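Local coordinates for 4-phosphoerythronate dehydrogenase (Lactobacillus jensenii, PDB 4PRK), which probably catalyses the NAD-dependent interconversion of pyruvate and D-lactate, as a member of the D-isomer specific 2-hydroxyacid dehydrogenase family, at residues Met1-Phe6 and Gly47-Pro52; Asp40-Cys45 and Lys63-Tyr68; Gly74-Gly79 and Asn306-Ser311. One frame throughout, in Å; residues are numbered along the deposited sequence.

Starting from the N terminus, strand 2-6 finds its partner about forty residues on, at strand 47-50, and interaction 1 closes the loop that holds helix 10-23 and strand 26-30. Interaction 2 crosses it: residues 40-45 belong to that first loop, but their partner, the end of helix 60-67, comes after strand 47-50. The two touch through K2 with D44 and through V42, which packs on F6 and V48. Interaction 3 opens only after both are closed and spans more than two hundred residues, bringing helix 301-319 back to the end of strand 72-75. Strand 72-75 neighbours strand 47-50, so the C-terminal helix joins the N-terminal five-stranded domain.

Interaction 1: Met1-Phe6 and Gly47-Pro52; sequences MKIAVF and GVLLKP
Strands 2-6 and 47-50 run parallel, with I3, A4 and V5 facing G47, V48 and L49, their axes 4.7 Å apart at closest and turned 22° against each other. Three backbone bonds join them: A4 N to G47 O at 3.0 Å, L49 N to A4 O at 2.9 Å, and F6 N to L49 O at 3.0 Å. The last is the straightest, 169° at the hydrogen. A4 thus bonds to strand 47-50 through both its N-H and its carbonyl, the alternating pattern of parallel pairing, while I3 and V5 turn theirs to strand 26-30.

On the face carrying I3, V5 and L49, I3 divides its work between two branches. Its CG2 lies against L49 CG at 3.7 Å, while CD1 folds back over the side-chain-less G47 and presses on its CA at 3.4 Å, a tight fit for two carbons. On the other face A4 and V48 lie next to each other, and F6 closes the row. With F6 CG anti to its own carbonyl carbon (chi1 -71°), the ring leans back over the neighbouring strand. V48 comes to the ring at its edge, CG1 standing 3.3 Å from F6 CE1, and L50 CD2 approaches obliquely, 3.3 Å from F6 CD1.

Strand 26-30 flanks strand 2-6 on its other side, while strand 72-75 continues the sheet beyond strand 47-50. Helix 301-319 covers the I3 and L49 face through L312, S311 and T315; V42, from the loop before strand 47-50, packs on V48 and F6 across the sheet from it.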
ATOM      1  N   MET A   1     -35.516 -23.664  11.811  1.00 64.42           N
ATOM      2  CA  MET A   1     -34.324 -23.948  10.976  1.00 59.83           C
ATOM      3  C   MET A   1     -33.228 -24.693  11.802  1.00 53.76           C
ATOM      4  O   MET A   1     -32.555 -24.088  12.653  1.00 55.91           O
ATOM      5  CB  MET A   1     -33.834 -22.619  10.366  1.00 63.62           C
ATOM      6  CG  MET A   1     -32.965 -22.764   9.127  1.00 70.20           C
ATOM      7  SD  MET A   1     -33.763 -23.620   7.751  1.00 76.01           S
ATOM      8  CE  MET A   1     -32.387 -24.522   7.064  1.00 73.13           C
ATOM      9  N   LYS A   2     -33.078 -26.002  11.562  1.00 46.57           N
ATOM     10  CA  LYS A   2     -32.014 -26.817  12.165  1.00 46.96           C
ATOM     11  C   LYS A   2     -31.087 -27.444  11.095  1.00 47.44           C
ATOM     12  O   LYS A   2     -31.556 -28.125  10.146  1.00 38.84           O
ATOM     13  CB  LYS A   2     -32.611 -27.914  13.043  1.00 44.83           C
ATOM     14  CG  LYS A   2     -31.599 -28.664  13.883  1.00 51.41           C
ATOM     15  CD  LYS A   2     -32.099 -28.878  15.318  1.00 58.93           C
ATOM     16  CE  LYS A   2     -33.014 -30.089  15.466  1.00 61.56           C
ATOM     17  NZ  LYS A   2     -33.004 -30.633  16.861  1.00 65.46           N
ATOM     18  N   ILE A   3     -29.770 -27.233  11.274  1.00 48.09           N
ATOM     19  CA  ILE A   3     -28.733 -27.745  10.334  1.00 45.98           C
ATOM     20  C   ILE A   3     -27.727 -28.647  11.086  1.00 44.11           C
ATOM     21  O   ILE A   3     -27.085 -28.241  12.057  1.00 41.54           O
ATOM     22  CB  ILE A   3     -28.040 -26.583   9.549  1.00 48.14           C
ATOM     23  CG1 ILE A   3     -29.048 -25.765   8.679  1.00 42.13           C
ATOM     24  CG2 ILE A   3     -26.873 -27.081   8.705  1.00 47.73           C
ATOM     25  CD1 ILE A   3     -29.520 -26.434   7.404  1.00 40.51           C
ATOM     26  N   ALA A   4     -27.640 -29.901  10.684  1.00 42.01           N
ATOM     27  CA  ALA A   4     -26.707 -30.807  11.325  1.00 43.96           C
ATOM     28  C   ALA A   4     -25.288 -30.507  10.885  1.00 44.20           C
ATOM     29  O   ALA A   4     -25.045 -30.267   9.719  1.00 47.28           O
ATOM     30  CB  ALA A   4     -27.065 -32.245  11.026  1.00 46.62           C
ATOM     31  N   VAL A   5     -24.363 -30.526  11.831  1.00 42.09           N
ATOM     32  CA  VAL A   5     -22.964 -30.289  11.554  1.00 47.02           C
ATOM     33  C   VAL A   5     -22.165 -31.510  11.960  1.00 50.17           C
ATOM     34  O   VAL A   5     -22.088 -31.842  13.125  1.00 46.76           O
ATOM     35  CB  VAL A   5     -22.457 -29.095  12.364  1.00 47.71           C
ATOM     36  CG1 VAL A   5     -20.973 -28.886  12.151  1.00 47.73           C
ATOM     37  CG2 VAL A   5     -23.241 -27.853  12.001  1.00 49.96           C
ATOM     38  N   PHE A   6     -21.511 -32.130  10.996  1.00 52.31           N
ATOM     39  CA  PHE A   6     -20.828 -33.377  11.242  1.00 52.91           C
ATOM     40  C   PHE A   6     -19.363 -33.168  11.486  1.00 46.32           C
ATOM     41  O   PHE A   6     -18.721 -32.450  10.761  1.00 45.58           O
ATOM     42  CB  PHE A   6     -21.044 -34.322  10.074  1.00 56.13           C
ATOM     43  CG  PHE A   6     -22.442 -34.839   9.990  1.00 56.58           C
ATOM     44  CD1 PHE A   6     -23.395 -34.159   9.268  1.00 56.83           C
ATOM     45  CD2 PHE A   6     -22.810 -35.975  10.673  1.00 57.91           C
ATOM     46  CE1 PHE A   6     -24.685 -34.621   9.206  1.00 56.91           C
ATOM     47  CE2 PHE A   6     -24.103 -36.445  10.616  1.00 54.65           C
ATOM     48  CZ  PHE A   6     -25.037 -35.766   9.882  1.00 51.52           C
ATOM     49  N   GLY A  47     -30.987 -29.342   6.798  1.00 57.00           N
ATOM     50  CA  GLY A  47     -29.844 -29.462   5.906  1.00 55.14           C
ATOM     51  C   GLY A  47     -28.607 -30.003   6.594  1.00 57.81           C
ATOM     52  O   GLY A  47     -28.593 -30.116   7.808  1.00 58.53           O
ATOM     53  N   VAL A  48     -27.571 -30.351   5.835  1.00 55.11           N
ATOM     54  CA  VAL A  48     -26.385 -30.942   6.437  1.00 48.04           C
ATOM     55  C   VAL A  48     -25.089 -30.209   6.048  1.00 49.27           C
ATOM     56  O   VAL A  48     -24.968 -29.662   4.942  1.00 43.09           O
ATOM     57  CB  VAL A  48     -26.341 -32.456   6.121  1.00 55.79           C
ATOM     58  CG1 VAL A  48     -24.962 -33.052   6.371  1.00 62.58           C
ATOM     59  CG2 VAL A  48     -27.387 -33.182   6.959  1.00 55.16           C
ATOM     60  N   LEU A  49     -24.146 -30.158   6.999  1.00 50.92           N
ATOM     61  CA  LEU A  49     -22.810 -29.577   6.780  1.00 48.54           C
ATOM     62  C   LEU A  49     -21.772 -30.680   7.060  1.00 47.58           C
ATOM     63  O   LEU A  49     -21.692 -31.214   8.189  1.00 42.08           O
ATOM     64  CB  LEU A  49     -22.594 -28.323   7.661  1.00 49.16           C
ATOM     65  CG  LEU A  49     -23.414 -27.049   7.332  1.00 50.24           C
ATOM     66  CD1 LEU A  49     -22.951 -25.835   8.158  1.00 49.65           C
ATOM     67  CD2 LEU A  49     -23.372 -26.710   5.842  1.00 50.22           C
ATOM     68  N   LEU A  50     -20.986 -31.017   6.026  1.00 48.43           N
ATOM     69  CA  LEU A  50     -20.092 -32.179   6.071  1.00 47.69           C
ATOM     70  C   LEU A  50     -18.625 -31.799   6.093  1.00 48.86           C
ATOM     71  O   LEU A  50     -18.218 -30.779   5.515  1.00 50.10           O
ATOM     72  CB  LEU A  50     -20.344 -33.077   4.855  1.00 53.70           C
ATOM     73  CG  LEU A  50     -21.710 -33.797   4.769  1.00 57.32           C
ATOM     74  CD1 LEU A  50     -21.641 -35.004   3.819  1.00 57.26           C
ATOM     75  CD2 LEU A  50     -22.170 -34.248   6.158  1.00 54.11           C
ATOM     76  N   LYS A  51     -17.853 -32.566   6.844  1.00 48.40           N
ATOM     77  CA  LYS A  51     -16.411 -32.513   6.826  1.00 50.22           C
ATOM     78  C   LYS A  51     -15.954 -33.943   6.771  1.00 55.57           C
ATOM     79  O   LYS A  51     -15.575 -34.510   7.793  1.00 53.66           O
ATOM     80  CB  LYS A  51     -15.857 -31.811   8.057  1.00 53.14           C
ATOM     81  CG  LYS A  51     -14.345 -31.648   8.053  1.00 56.34           C
ATOM     82  CD  LYS A  51     -13.863 -30.870   9.266  1.00 59.88           C
ATOM     83  CE  LYS A  51     -12.413 -31.177   9.590  1.00 59.63           C
ATOM     84  NZ  LYS A  51     -11.759 -30.071  10.337  1.00 62.72           N
ATOM     85  N   PRO A  52     -16.017 -34.549   5.504  1.00 56.14           N
ATOM     86  CA  PRO A  52     -15.823 -36.002   5.560  1.00 59.47           C
ATOM     87  C   PRO A  52     -14.370 -36.419   5.687  1.00 61.31           C
ATOM     88  O   PRO A  52     -13.546 -36.050   4.879  1.00 66.59           O
ATOM     89  CB  PRO A  52     -16.403 -36.513   4.229  1.00 55.26           C
ATOM     90  CG  PRO A  52     -16.865 -35.337   3.454  1.00 53.92           C
ATOM     91  CD  PRO A  52     -16.142 -34.180   4.013  1.00 53.58           C
TER

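Interaction 2: Asp40-Cys45 and Lys63-Tyr68; sequences DQVADC and KKLADY
D40 OD1 is gripped by two donors, K64 NZ from the last turn of helix 60-67, at 2.9 Å in a salt bridge, and Y68 OH just beyond its end, at 2.6 Å. They use different sides of the oxygen. K64 takes the syn lone pair, while Y68 arrives on the anti side, 33° out of the carboxylate plane. The tyrosine ring stands almost at right angles to that carboxylate (87°), with OD1 lying at its edge. Two donors on one oxygen would be expected to stabilise the charged form of D40 and to limit how far its carboxylate can swing.

Behind this polar end the ring has a face to offer, and A43 takes it. Its CA sits 4.0 Å from the centroid of the Y68 ring in a CH-pi contact, and A43 CB is 4.1 Å from Y68 CE1. Deeper in, V42 turns toward the helix and brings CG1 to 3.9 Å from L65 CD2, with CG2 close to the same methyl.

Next comes what sets these groups in place. V42 to C45 form a type I turn, held by C45 N to V42 O at 2.8 Å, which brings A43 over the ring. D44 in that turn is tied by salt bridges to K2 and K28, and V42 also packs on F6, fixing the loop to the sheet. Y68 is the first residue to leave helical geometry, and K64 reaches D40 by bending at chi3 (126°).

The arrangement belongs to the beta-alpha-beta crossover of strand 47-50, helix 60-67 and strand 72-75: the loop entering its first strand is clasped to the end of its helix.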
ATOM      1  N   ASP A  40     -29.540 -41.162  10.770  1.00 68.23           N
ATOM      2  CA  ASP A  40     -30.890 -40.961  11.279  1.00 67.01           C
ATOM      3  C   ASP A  40     -31.015 -39.762  12.227  1.00 60.71           C
ATOM      4  O   ASP A  40     -32.108 -39.395  12.623  1.00 56.78           O
ATOM      5  CB  ASP A  40     -31.416 -42.231  11.938  1.00 65.71           C
ATOM      6  CG  ASP A  40     -31.365 -43.420  11.020  1.00 65.53           C
ATOM      7  OD1 ASP A  40     -31.647 -43.260   9.821  1.00 61.13           O
ATOM      8  OD2 ASP A  40     -31.041 -44.521  11.500  1.00 75.66           O
ATOM      9  N   GLN A  41     -29.883 -39.209  12.636  1.00 58.36           N
ATOM     10  CA  GLN A  41     -29.829 -37.954  13.406  1.00 57.37           C
ATOM     11  C   GLN A  41     -30.091 -36.677  12.561  1.00 56.71           C
ATOM     12  O   GLN A  41     -30.271 -35.573  13.072  1.00 52.66           O
ATOM     13  CB  GLN A  41     -28.482 -37.894  14.105  1.00 63.99           C
ATOM     14  CG  GLN A  41     -28.074 -39.267  14.612  1.00 61.58           C
ATOM     15  CD  GLN A  41     -27.124 -39.217  15.768  1.00 66.78           C
ATOM     16  OE1 GLN A  41     -27.089 -38.238  16.522  1.00 67.36           O
ATOM     17  NE2 GLN A  41     -26.352 -40.292  15.938  1.00 67.33           N
ATOM     18  N   VAL A  42     -30.134 -36.869  11.254  1.00 60.81           N
ATOM     19  CA  VAL A  42     -30.471 -35.829  10.299  1.00 63.65           C
ATOM     20  C   VAL A  42     -31.968 -35.646  10.214  1.00 59.00           C
ATOM     21  O   VAL A  42     -32.458 -34.715   9.612  1.00 51.57           O
ATOM     22  CB  VAL A  42     -29.984 -36.212   8.897  1.00 61.50           C
ATOM     23  CG1 VAL A  42     -30.189 -35.062   7.933  1.00 59.33           C
ATOM     24  CG2 VAL A  42     -28.535 -36.642   8.950  1.00 62.33           C
ATOM     25  N   ALA A  43     -32.689 -36.545  10.852  1.00 65.44           N
ATOM     26  CA  ALA A  43     -34.113 -36.695  10.637  1.00 65.87           C
ATOM     27  C   ALA A  43     -34.869 -35.421  10.955  1.00 56.12           C
ATOM     28  O   ALA A  43     -35.795 -35.066  10.244  1.00 53.07           O
ATOM     29  CB  ALA A  43     -34.645 -37.846  11.473  1.00 64.09           C
ATOM     30  N   ASP A  44     -34.458 -34.730  12.005  1.00 49.77           N
ATOM     31  CA  ASP A  44     -35.131 -33.511  12.420  1.00 54.27           C
ATOM     32  C   ASP A  44     -34.429 -32.279  11.870  1.00 56.77           C
ATOM     33  O   ASP A  44     -34.615 -31.179  12.361  1.00 58.53           O
ATOM     34  CB  ASP A  44     -35.296 -33.432  13.936  1.00 55.84           C
ATOM     35  CG  ASP A  44     -34.005 -33.626  14.681  1.00 58.08           C
ATOM     36  OD1 ASP A  44     -33.019 -34.075  14.084  1.00 63.11           O
ATOM     37  OD2 ASP A  44     -33.977 -33.335  15.884  1.00 57.61           O
ATOM     38  N   CYS A  45     -33.662 -32.478  10.810  1.00 50.36           N
ATOM     39  CA  CYS A  45     -32.786 -31.458  10.282  1.00 51.08           C
ATOM     40  C   CYS A  45     -33.189 -30.950   8.903  1.00 53.01           C
ATOM     41  O   CYS A  45     -33.572 -31.718   8.035  1.00 53.55           O
ATOM     42  CB  CYS A  45     -31.357 -31.987  10.245  1.00 53.55           C
ATOM     43  SG  CYS A  45     -30.512 -31.970  11.834  1.00 54.71           S
ATOM     44  N   LYS A  63     -29.774 -42.278   0.177  1.00 82.55           N
ATOM     45  CA  LYS A  63     -31.211 -42.570   0.094  1.00 83.83           C
ATOM     46  C   LYS A  63     -31.909 -41.910   1.262  1.00 75.87           C
ATOM     47  O   LYS A  63     -32.932 -41.244   1.090  1.00 69.94           O
ATOM     48  CB  LYS A  63     -31.522 -44.082   0.096  1.00 85.23           C
ATOM     49  CG  LYS A  63     -33.028 -44.392   0.153  1.00 89.39           C
ATOM     50  CD  LYS A  63     -33.378 -45.861  -0.063  1.00 88.83           C
ATOM     51  CE  LYS A  63     -33.077 -46.293  -1.493  1.00 91.58           C
ATOM     52  NZ  LYS A  63     -33.721 -47.579  -1.878  1.00 94.29           N
ATOM     53  N   LYS A  64     -31.333 -42.086   2.446  1.00 75.91           N
ATOM     54  CA  LYS A  64     -31.937 -41.589   3.679  1.00 76.36           C
ATOM     55  C   LYS A  64     -31.939 -40.053   3.867  1.00 82.19           C
ATOM     56  O   LYS A  64     -32.887 -39.517   4.449  1.00 84.52           O
ATOM     57  CB  LYS A  64     -31.303 -42.297   4.866  1.00 70.58           C
ATOM     58  CG  LYS A  64     -31.705 -43.757   4.902  1.00 67.76           C
ATOM     59  CD  LYS A  64     -30.915 -44.520   5.938  1.00 70.23           C
ATOM     60  CE  LYS A  64     -31.842 -45.246   6.899  1.00 69.54           C
ATOM     61  NZ  LYS A  64     -31.132 -45.531   8.168  1.00 73.07           N
ATOM     62  N   LEU A  65     -30.905 -39.346   3.388  1.00 78.95           N
ATOM     63  CA  LEU A  65     -30.947 -37.862   3.356  1.00 73.14           C
ATOM     64  C   LEU A  65     -32.090 -37.390   2.465  1.00 69.85           C
ATOM     65  O   LEU A  65     -32.881 -36.512   2.842  1.00 67.29           O
ATOM     66  CB  LEU A  65     -29.651 -37.261   2.819  1.00 66.56           C
ATOM     67  CG  LEU A  65     -28.382 -37.600   3.586  1.00 70.00           C
ATOM     68  CD1 LEU A  65     -27.185 -37.062   2.815  1.00 71.09           C
ATOM     69  CD2 LEU A  65     -28.443 -37.066   5.015  1.00 68.42           C
ATOM     70  N   ALA A  66     -32.154 -37.983   1.273  1.00 67.27           N
ATOM     71  CA  ALA A  66     -33.255 -37.766   0.343  1.00 69.43           C
ATOM     72  C   ALA A  66     -34.593 -38.119   0.982  1.00 66.26           C
ATOM     73  O   ALA A  66     -35.533 -37.358   0.872  1.00 66.41           O
ATOM     74  CB  ALA A  66     -33.047 -38.577  -0.918  1.00 73.98           C
ATOM     75  N   ASP A  67     -34.664 -39.258   1.662  1.00 67.99           N
ATOM     76  CA  ASP A  67     -35.861 -39.610   2.444  1.00 77.02           C
ATOM     77  C   ASP A  67     -36.221 -38.533   3.491  1.00 73.34           C
ATOM     78  O   ASP A  67     -37.404 -38.275   3.716  1.00 65.01           O
ATOM     79  CB  ASP A  67     -35.704 -40.980   3.153  1.00 82.06           C
ATOM     80  CG  ASP A  67     -36.199 -42.167   2.314  1.00 82.36           C
ATOM     81  OD1 ASP A  67     -36.104 -42.146   1.062  1.00 84.92           O
ATOM     82  OD2 ASP A  67     -36.668 -43.144   2.938  1.00 81.06           O
ATOM     83  N   TYR A  68     -35.218 -37.904   4.122  1.00 72.74           N
ATOM     84  CA  TYR A  68     -35.489 -36.878   5.148  1.00 68.88           C
ATOM     85  C   TYR A  68     -35.701 -35.470   4.585  1.00 63.32           C
ATOM     86  O   TYR A  68     -35.681 -34.508   5.326  1.00 54.15           O
ATOM     87  CB  TYR A  68     -34.392 -36.861   6.211  1.00 74.91           C
ATOM     88  CG  TYR A  68     -34.208 -38.178   6.939  1.00 80.95           C
ATOM     89  CD1 TYR A  68     -35.307 -38.912   7.407  1.00 83.09           C
ATOM     90  CD2 TYR A  68     -32.937 -38.673   7.186  1.00 76.53           C
ATOM     91  CE1 TYR A  68     -35.128 -40.111   8.076  1.00 84.10           C
ATOM     92  CE2 TYR A  68     -32.752 -39.864   7.848  1.00 77.73           C
ATOM     93  CZ  TYR A  68     -33.842 -40.577   8.289  1.00 86.11           C
ATOM     94  OH  TYR A  68     -33.631 -41.759   8.948  1.00 94.46           O
TER

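Interaction 3: Gly74-Gly79 and Asn306-Ser311; sequences GLRIVG and NMIEIS
S311 OG, which touches the side chain of R76, sits within bonding distance of two carbonyls of its own helix, M307 O at 2.8 Å and I308 O at 2.9 Å. The rotation behind this puts OG between the backbone N and the carbonyl carbon (chi1 60°), turned back along the helix. From there it also meets R76 CG, at 3.5 Å. Elsewhere in the contact, carbonyl oxygens meet side-chain carbons: L75 O lies 3.5 Å from S311 CB, and R76 O comes to 3.3 Å from M307 CG, with M307 CB about as near.

R76 brings its aliphatic stem across the helix. CB and CG pass close to M307 O, and CD is 4.1 Å from I308 CG1, which stands obliquely to the guanidinium. The chain then bends at chi3 (-57°), and the polar end is spent on partners elsewhere: NE in a salt bridge with E12 of helix 10-23, NH2 on F6 O at the end of strand 2-6, and NH1 weakly on S7 O. Replacing the arginine with an alanine would probably leave E12 without its charged mate and F6 O without this donor, and open a gap beside S311 and I308.

L49 of strand 47-50 packs on both R76 and S311, and the R76 backbone N bonds to L50, so the end of strand 72-75 is held to the sheet while the helix lies over it.

No hydrogen bond crosses between residues 74-79 and 306-311. The chemistry therefore implies a close-fitting seam of methylenes and carbonyls, with the charge of the buried R76 probably balanced by E12 and its NH2 taken up by F6 O; fit rather than cross-contact hydrogen bonding holds the end of strand 72-75 against helix 301-319, beside the contacts that I3 and L49 make with the same helix.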
ATOM      1  N   GLY A  74     -23.676 -29.823   2.094  1.00 52.14           N
ATOM      2  CA  GLY A  74     -22.813 -28.656   2.309  1.00 48.36           C
ATOM      3  C   GLY A  74     -21.451 -29.090   2.835  1.00 50.03           C
ATOM      4  O   GLY A  74     -21.252 -29.256   4.047  1.00 50.01           O
ATOM      5  N   LEU A  75     -20.535 -29.340   1.916  1.00 44.91           N
ATOM      6  CA  LEU A  75     -19.120 -29.453   2.240  1.00 51.51           C
ATOM      7  C   LEU A  75     -18.672 -28.174   2.896  1.00 49.31           C
ATOM      8  O   LEU A  75     -18.934 -27.085   2.348  1.00 44.66           O
ATOM      9  CB  LEU A  75     -18.273 -29.599   0.971  1.00 53.91           C
ATOM     10  CG  LEU A  75     -18.057 -30.981   0.410  1.00 58.72           C
ATOM     11  CD1 LEU A  75     -18.912 -32.067   1.034  1.00 58.09           C
ATOM     12  CD2 LEU A  75     -18.291 -30.891  -1.084  1.00 69.39           C
ATOM     13  N   ARG A  76     -17.998 -28.292   4.042  1.00 45.69           N
ATOM     14  CA  ARG A  76     -17.418 -27.095   4.717  1.00 48.88           C
ATOM     15  C   ARG A  76     -16.010 -26.828   4.202  1.00 49.83           C
ATOM     16  O   ARG A  76     -15.405 -25.768   4.489  1.00 49.61           O
ATOM     17  CB  ARG A  76     -17.382 -27.266   6.242  1.00 42.24           C
ATOM     18  CG  ARG A  76     -18.771 -27.416   6.875  1.00 43.91           C
ATOM     19  CD  ARG A  76     -18.730 -27.087   8.362  1.00 43.76           C
ATOM     20  NE  ARG A  76     -17.781 -27.874   9.183  1.00 41.87           N
ATOM     21  CZ  ARG A  76     -17.958 -29.143   9.547  1.00 44.01           C
ATOM     22  NH1 ARG A  76     -17.068 -29.750  10.330  1.00 43.05           N
ATOM     23  NH2 ARG A  76     -19.032 -29.826   9.124  1.00 52.44           N
ATOM     24  N   ILE A  77     -15.508 -27.815   3.457  1.00 50.20           N
ATOM     25  CA  ILE A  77     -14.178 -27.796   2.890  1.00 52.85           C
ATOM     26  C   ILE A  77     -14.225 -27.605   1.378  1.00 53.65           C
ATOM     27  O   ILE A  77     -15.302 -27.488   0.761  1.00 48.43           O
ATOM     28  CB  ILE A  77     -13.420 -29.073   3.234  1.00 46.19           C
ATOM     29  CG1 ILE A  77     -14.077 -30.279   2.592  1.00 45.66           C
ATOM     30  CG2 ILE A  77     -13.370 -29.224   4.741  1.00 48.83           C
ATOM     31  CD1 ILE A  77     -13.385 -31.567   2.985  1.00 48.62           C
ATOM     32  N   VAL A  78     -13.025 -27.546   0.821  1.00 49.01           N
ATOM     33  CA  VAL A  78     -12.830 -27.381  -0.596  1.00 54.08           C
ATOM     34  C   VAL A  78     -12.865 -28.699  -1.363  1.00 54.97           C
ATOM     35  O   VAL A  78     -13.489 -28.757  -2.415  1.00 55.61           O
ATOM     36  CB  VAL A  78     -11.520 -26.632  -0.884  1.00 53.67           C
ATOM     37  CG1 VAL A  78     -10.307 -27.456  -0.475  1.00 52.71           C
ATOM     38  CG2 VAL A  78     -11.452 -26.233  -2.349  1.00 57.60           C
ATOM     39  N   GLY A  79     -12.229 -29.746  -0.841  1.00 55.25           N
ATOM     40  CA  GLY A  79     -12.109 -30.999  -1.569  1.00 55.44           C
ATOM     41  C   GLY A  79     -13.407 -31.781  -1.604  1.00 64.64           C
ATOM     42  O   GLY A  79     -14.044 -31.942  -0.580  1.00 67.25           O
ATOM     43  N   ASN A 306     -15.599 -18.951   8.213  1.00 29.83           N
ATOM     44  CA  ASN A 306     -16.085 -18.962   6.855  1.00 31.26           C
ATOM     45  C   ASN A 306     -16.437 -20.341   6.395  1.00 32.22           C
ATOM     46  O   ASN A 306     -17.444 -20.514   5.721  1.00 31.97           O
ATOM     47  CB  ASN A 306     -15.118 -18.281   5.899  1.00 30.31           C
ATOM     48  CG  ASN A 306     -15.138 -16.775   6.067  1.00 34.62           C
ATOM     49  OD1 ASN A 306     -15.986 -16.217   6.810  1.00 34.72           O
ATOM     50  ND2 ASN A 306     -14.203 -16.087   5.415  1.00 36.82           N
ATOM     51  N   MET A 307     -15.680 -21.330   6.818  1.00 31.54           N
ATOM     52  CA  MET A 307     -15.996 -22.689   6.449  1.00 34.82           C
ATOM     53  C   MET A 307     -17.374 -23.110   6.949  1.00 39.12           C
ATOM     54  O   MET A 307     -18.094 -23.833   6.252  1.00 39.03           O
ATOM     55  CB  MET A 307     -14.929 -23.658   6.954  1.00 39.43           C
ATOM     56  CG  MET A 307     -13.634 -23.595   6.139  1.00 46.74           C
ATOM     57  SD  MET A 307     -12.311 -24.681   6.744  1.00 51.14           S
ATOM     58  CE  MET A 307     -10.926 -23.564   6.881  1.00 60.89           C
ATOM     59  N   ILE A 308     -17.742 -22.658   8.141  1.00 41.45           N
ATOM     60  CA  ILE A 308     -19.077 -22.895   8.681  1.00 39.32           C
ATOM     61  C   ILE A 308     -20.096 -21.984   8.011  1.00 40.41           C
ATOM     62  O   ILE A 308     -21.099 -22.466   7.451  1.00 38.94           O
ATOM     63  CB  ILE A 308     -19.060 -22.678  10.197  1.00 45.06           C
ATOM     64  CG1 ILE A 308     -18.400 -23.884  10.866  1.00 49.46           C
ATOM     65  CG2 ILE A 308     -20.462 -22.484  10.734  1.00 49.88           C
ATOM     66  CD1 ILE A 308     -17.945 -23.610  12.278  1.00 55.07           C
ATOM     67  N   GLU A 309     -19.854 -20.672   8.024  1.00 32.88           N
ATOM     68  CA  GLU A 309     -20.910 -19.760   7.631  1.00 36.38           C
ATOM     69  C   GLU A 309     -21.204 -19.718   6.120  1.00 43.57           C
ATOM     70  O   GLU A 309     -22.371 -19.462   5.716  1.00 40.34           O
ATOM     71  CB  GLU A 309     -20.695 -18.356   8.207  1.00 35.30           C
ATOM     72  CG  GLU A 309     -20.738 -18.397   9.719  1.00 34.73           C
ATOM     73  CD  GLU A 309     -20.712 -17.027  10.354  1.00 42.03           C
ATOM     74  OE1 GLU A 309     -20.669 -15.996   9.627  1.00 38.74           O
ATOM     75  OE2 GLU A 309     -20.762 -17.013  11.613  1.00 46.10           O
ATOM     76  N   ILE A 310     -20.184 -19.980   5.287  1.00 38.70           N
ATOM     77  CA  ILE A 310     -20.420 -20.035   3.850  1.00 41.06           C
ATOM     78  C   ILE A 310     -21.206 -21.299   3.425  1.00 38.57           C
ATOM     79  O   ILE A 310     -22.170 -21.189   2.658  1.00 38.24           O
ATOM     80  CB  ILE A 310     -19.121 -19.881   3.024  1.00 42.91           C
ATOM     81  CG1 ILE A 310     -18.568 -18.435   3.220  1.00 43.63           C
ATOM     82  CG2 ILE A 310     -19.408 -20.153   1.545  1.00 42.26           C
ATOM     83  CD1 ILE A 310     -17.215 -18.152   2.577  1.00 41.35           C
ATOM     84  N   SER A 311     -20.816 -22.471   3.914  1.00 35.31           N
ATOM     85  CA  SER A 311     -21.600 -23.672   3.676  1.00 35.80           C
ATOM     86  C   SER A 311     -23.057 -23.553   4.247  1.00 42.09           C
ATOM     87  O   SER A 311     -24.060 -23.739   3.523  1.00 40.89           O
ATOM     88  CB  SER A 311     -20.851 -24.866   4.256  1.00 36.61           C
ATOM     89  OG  SER A 311     -20.635 -24.758   5.654  1.00 37.20           O
TER